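Local coordinates for type II secretion system protein C (Vibrio cholerae, PDB 2I6V) that forms part of the type II secretion system that exports proteins and is probably required for moving cholera toxin across the outer membrane, represented here by its PDZ domain, at residues 12-25 with 38-52. Sequence-based numbering, arbitrary orientation.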
# COMPACT_ATOMS: atom_id res chain seq x y z
N VAL A 12 -3.36 10.08 5.26
CA VAL A 12 -3.62 11.42 4.75
C VAL A 12 -5.13 11.61 4.90
O VAL A 12 -5.91 10.87 4.29
CB VAL A 12 -3.19 11.53 3.28
CG1 VAL A 12 -3.63 12.87 2.69
CG2 VAL A 12 -1.67 11.38 3.18
N LYS A 13 -5.53 12.56 5.75
CA LYS A 13 -6.95 12.74 6.05
C LYS A 13 -7.49 14.13 5.72
O LYS A 13 -6.75 15.11 5.68
CB LYS A 13 -7.21 12.46 7.53
CG LYS A 13 -6.75 11.09 7.99
CD LYS A 13 -7.58 10.58 9.16
CE LYS A 13 -7.30 11.35 10.44
NZ LYS A 13 -5.95 11.07 11.01
N ARG A 14 -8.79 14.20 5.47
CA ARG A 14 -9.52 15.46 5.50
C ARG A 14 -10.37 15.38 6.76
O ARG A 14 -11.32 14.62 6.80
CB ARG A 14 -10.42 15.63 4.27
CG ARG A 14 -11.25 16.90 4.30
CD ARG A 14 -12.46 16.84 3.39
NE ARG A 14 -13.46 15.88 3.85
CZ ARG A 14 -14.34 16.09 4.83
NH1 ARG A 14 -14.34 17.25 5.49
NH2 ARG A 14 -15.21 15.15 5.15
N ASP A 15 -9.99 16.14 7.78
CA ASP A 15 -10.67 16.05 9.06
C ASP A 15 -10.50 14.62 9.60
O ASP A 15 -9.38 14.20 9.89
CB ASP A 15 -12.14 16.43 8.92
CG ASP A 15 -12.32 17.91 8.63
OD1 ASP A 15 -11.73 18.73 9.36
OD2 ASP A 15 -13.05 18.26 7.66
N ASP A 16 -11.60 13.88 9.71
CA ASP A 16 -11.51 12.52 10.22
C ASP A 16 -11.66 11.47 9.12
O ASP A 16 -11.67 10.27 9.39
CB ASP A 16 -12.53 12.28 11.34
CG ASP A 16 -11.98 11.40 12.45
OD1 ASP A 16 -10.81 11.61 12.84
OD2 ASP A 16 -12.72 10.52 12.93
N LYS A 17 -11.77 11.93 7.88
CA LYS A 17 -11.94 11.04 6.75
C LYS A 17 -10.58 10.70 6.16
O LYS A 17 -9.83 11.59 5.81
CB LYS A 17 -12.82 11.71 5.70
CG LYS A 17 -12.96 10.94 4.40
CD LYS A 17 -13.61 11.81 3.33
CE LYS A 17 -13.78 11.05 2.02
NZ LYS A 17 -14.67 9.87 2.17
N VAL A 18 -10.27 9.41 6.04
CA VAL A 18 -9.02 8.98 5.43
C VAL A 18 -9.14 9.06 3.90
O VAL A 18 -10.09 8.54 3.31
CB VAL A 18 -8.64 7.54 5.86
CG1 VAL A 18 -7.31 7.11 5.24
CG2 VAL A 18 -8.59 7.43 7.38
N LEU A 19 -8.16 9.73 3.28
CA LEU A 19 -8.16 9.97 1.83
C LEU A 19 -7.25 9.00 1.09
O LEU A 19 -7.43 8.75 -0.10
CB LEU A 19 -7.68 11.40 1.53
CG LEU A 19 -8.51 12.52 2.16
CD1 LEU A 19 -7.93 13.89 1.78
CD2 LEU A 19 -9.97 12.39 1.73
N GLY A 20 -6.25 8.49 1.80
CA GLY A 20 -5.23 7.61 1.22
C GLY A 20 -4.09 7.50 2.21
O GLY A 20 -4.19 8.02 3.33
N TYR A 21 -3.01 6.83 1.81
CA TYR A 21 -1.84 6.65 2.69
C TYR A 21 -0.55 7.08 2.01
O TYR A 21 -0.24 6.65 0.90
CB TYR A 21 -1.72 5.19 3.17
CG TYR A 21 -2.92 4.78 3.97
CD1 TYR A 21 -2.89 4.79 5.36
CD2 TYR A 21 -4.10 4.42 3.34
CE1 TYR A 21 -4.01 4.45 6.10
CE2 TYR A 21 -5.23 4.07 4.07
CZ TYR A 21 -5.18 4.09 5.45
OH TYR A 21 -6.30 3.75 6.16
N ARG A 22 0.20 7.95 2.68
CA ARG A 22 1.52 8.33 2.19
C ARG A 22 2.45 7.15 2.34
O ARG A 22 2.51 6.51 3.39
CB ARG A 22 2.09 9.49 3.01
CG ARG A 22 3.31 10.13 2.38
CD ARG A 22 4.03 11.03 3.38
NE ARG A 22 5.18 11.71 2.79
CZ ARG A 22 6.37 11.14 2.56
NH1 ARG A 22 6.55 9.85 2.86
NH2 ARG A 22 7.35 11.85 2.02
N VAL A 23 3.20 6.89 1.27
CA VAL A 23 4.19 5.82 1.25
C VAL A 23 5.57 6.30 1.71
O VAL A 23 6.06 7.33 1.24
CB VAL A 23 4.33 5.28 -0.19
CG1 VAL A 23 5.59 4.45 -0.35
CG2 VAL A 23 3.08 4.51 -0.62
N SER A 24 6.18 5.53 2.62
CA SER A 24 7.57 5.74 3.05
C SER A 24 8.31 4.42 2.87
O SER A 24 7.70 3.36 2.80
CB SER A 24 7.65 6.17 4.52
OG SER A 24 7.06 7.45 4.73
N PRO A 25 9.64 4.48 2.80
CA PRO A 25 10.41 3.24 2.65
C PRO A 25 10.13 2.23 3.77
O PRO A 25 9.97 2.60 4.93
CB PRO A 25 11.86 3.72 2.71
CG PRO A 25 11.79 5.15 2.20
CD PRO A 25 10.51 5.67 2.82
N GLN A 38 8.31 4.99 -4.49
CA GLN A 38 9.09 6.19 -4.20
C GLN A 38 8.50 6.84 -2.97
O GLN A 38 7.28 6.84 -2.78
CB GLN A 38 9.07 7.15 -5.39
CG GLN A 38 9.74 6.56 -6.62
CD GLN A 38 9.84 7.54 -7.77
OE1 GLN A 38 9.46 8.70 -7.65
NE2 GLN A 38 10.36 7.07 -8.91
N ASP A 39 9.38 7.36 -2.11
CA ASP A 39 8.93 8.07 -0.92
C ASP A 39 7.95 9.17 -1.34
O ASP A 39 8.19 9.89 -2.31
CB ASP A 39 10.12 8.69 -0.18
CG ASP A 39 9.68 9.44 1.07
OD1 ASP A 39 9.14 8.77 1.97
OD2 ASP A 39 9.87 10.68 1.14
N GLY A 40 6.85 9.28 -0.60
CA GLY A 40 5.84 10.29 -0.91
C GLY A 40 4.78 9.88 -1.94
O GLY A 40 3.87 10.66 -2.23
N ASP A 41 4.88 8.68 -2.49
CA ASP A 41 3.80 8.15 -3.32
C ASP A 41 2.53 8.11 -2.48
O ASP A 41 2.60 7.95 -1.26
CB ASP A 41 4.10 6.72 -3.76
CG ASP A 41 5.07 6.64 -4.91
OD1 ASP A 41 5.36 7.68 -5.54
OD2 ASP A 41 5.51 5.51 -5.20
N MET A 42 1.38 8.24 -3.12
CA MET A 42 0.10 8.13 -2.40
C MET A 42 -0.59 6.80 -2.69
O MET A 42 -1.02 6.56 -3.80
CB MET A 42 -0.84 9.28 -2.76
CG MET A 42 -0.54 10.58 -2.04
SD MET A 42 -0.79 10.42 -0.26
CE MET A 42 -2.53 9.95 -0.24
N ALA A 43 -0.70 5.95 -1.68
CA ALA A 43 -1.32 4.64 -1.86
C ALA A 43 -2.83 4.79 -1.73
O ALA A 43 -3.32 5.37 -0.76
CB ALA A 43 -0.81 3.66 -0.84
N VAL A 44 -3.55 4.26 -2.71
CA VAL A 44 -5.00 4.45 -2.73
C VAL A 44 -5.80 3.15 -2.77
O VAL A 44 -6.96 3.11 -2.37
CB VAL A 44 -5.43 5.38 -3.87
CG1 VAL A 44 -4.78 6.75 -3.71
CG2 VAL A 44 -5.04 4.78 -5.22
N ALA A 45 -5.17 2.07 -3.24
CA ALA A 45 -5.86 0.79 -3.26
C ALA A 45 -4.91 -0.36 -3.01
O ALA A 45 -3.70 -0.25 -3.25
CB ALA A 45 -6.59 0.59 -4.59
N LEU A 46 -5.46 -1.47 -2.54
CA LEU A 46 -4.70 -2.69 -2.31
C LEU A 46 -5.50 -3.83 -2.93
O LEU A 46 -6.67 -4.03 -2.58
CB LEU A 46 -4.53 -2.91 -0.80
CG LEU A 46 -3.60 -4.00 -0.30
CD1 LEU A 46 -2.25 -3.94 -1.02
CD2 LEU A 46 -3.40 -3.84 1.22
N ASN A 47 -4.90 -4.56 -3.88
CA ASN A 47 -5.64 -5.55 -4.66
C ASN A 47 -6.93 -5.00 -5.29
O ASN A 47 -7.93 -5.72 -5.42
CB ASN A 47 -5.97 -6.78 -3.80
CG ASN A 47 -4.73 -7.55 -3.41
OD1 ASN A 47 -3.62 -7.21 -3.80
ND2 ASN A 47 -4.93 -8.61 -2.63
N GLY A 48 -6.92 -3.72 -5.65
CA GLY A 48 -8.07 -3.10 -6.32
C GLY A 48 -9.15 -2.64 -5.36
O GLY A 48 -10.17 -2.08 -5.77
N LEU A 49 -8.93 -2.87 -4.08
CA LEU A 49 -9.88 -2.51 -3.05
C LEU A 49 -9.43 -1.22 -2.37
O LEU A 49 -8.23 -0.95 -2.23
CB LEU A 49 -10.00 -3.64 -2.02
CG LEU A 49 -10.57 -4.96 -2.55
CD1 LEU A 49 -10.12 -6.14 -1.71
CD2 LEU A 49 -12.09 -4.89 -2.63
N ASP A 50 -10.40 -0.43 -1.92
CA ASP A 50 -10.12 0.91 -1.40
C ASP A 50 -9.45 0.82 -0.02
O ASP A 50 -10.03 0.30 0.92
CB ASP A 50 -11.45 1.68 -1.35
CG ASP A 50 -11.28 3.15 -1.02
OD1 ASP A 50 -10.27 3.56 -0.41
OD2 ASP A 50 -12.21 3.91 -1.39
N LEU A 51 -8.22 1.34 0.09
CA LEU A 51 -7.48 1.30 1.36
C LEU A 51 -8.19 2.03 2.49
O LEU A 51 -7.90 1.79 3.68
CB LEU A 51 -6.07 1.91 1.19
CG LEU A 51 -4.93 0.98 0.75
CD1 LEU A 51 -3.71 1.79 0.31
CD2 LEU A 51 -4.54 -0.00 1.85
N THR A 52 -9.09 2.93 2.12
CA THR A 52 -9.77 3.79 3.10
C THR A 52 -11.05 3.17 3.65
O THR A 52 -11.78 3.80 4.42
CB THR A 52 -10.08 5.19 2.54
OG1 THR A 52 -11.13 5.10 1.56
CG2 THR A 52 -8.82 5.81 1.90
O HOH W 1 -11.92 8.42 0.96
O HOH W 2 -8.61 1.63 6.56
O HOH W 3 9.10 9.18 4.94
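Tyr21 and Ala43 form a hydrogen-bonded antiparallel pair, joining strand 17-25 to strand 42-46 in the curled antiparallel sheet of this PDZ domain. Both bonds of the pair are present: Tyr21 N to Ala43 O, and Ala43 N to Tyr21 O at 2.7 Å. Arg22 and Met42 follow as a non-hydrogen-bonded pair. Beyond these pairs Val23 continues the backbone bonding: its N donates to Asp41 O and its O accepts from Gly40 N, in the type II turn 38-41. The segment axes, 4.6 Å apart at closest, run at 132° to each other, consistent with a twisted sheet. On its other edge strand 17-25 pairs with strand 7-14, so it lies between two neighbours.

Apolar contacts occupy both faces. On the Met42 side, the methionine chain doubles back at its last two torsions, which puts SD 3.7 Å from Val12 CG2 and brings CE against the backbone of Gly20. On the Tyr21 side, Leu51 CB packs 3.7 Å from ring atom CE2. Val23 CG2 touches Ala43 CB, while its side chain also reaches Phe32 of helix 29-34. Toward the type II' turn 14-17, Val18 CG1 lies 3.9 Å from Thr52 CG2.

Among the polar contacts, a water links Tyr21 OH with Leu51 O, and Asp50 OD1 holds Thr52 through both N and OG1, the former closing an Asx turn. The charged contact is a salt bridge at the turn 38-41. Arg22 runs out straight, its CG pointing opposite the backbone N (chi1 -167°), and lays its guanidinium over Gly40 CA, 3.6 Å above the plane. Its end-on grip on Asp39 is nearly straight: NH1 meets OD1 and NH2 meets OD2 at 2.9 Å, both oxygens near the guanidinium plane but approached from above the carboxylate, whose plane is turned 52° away.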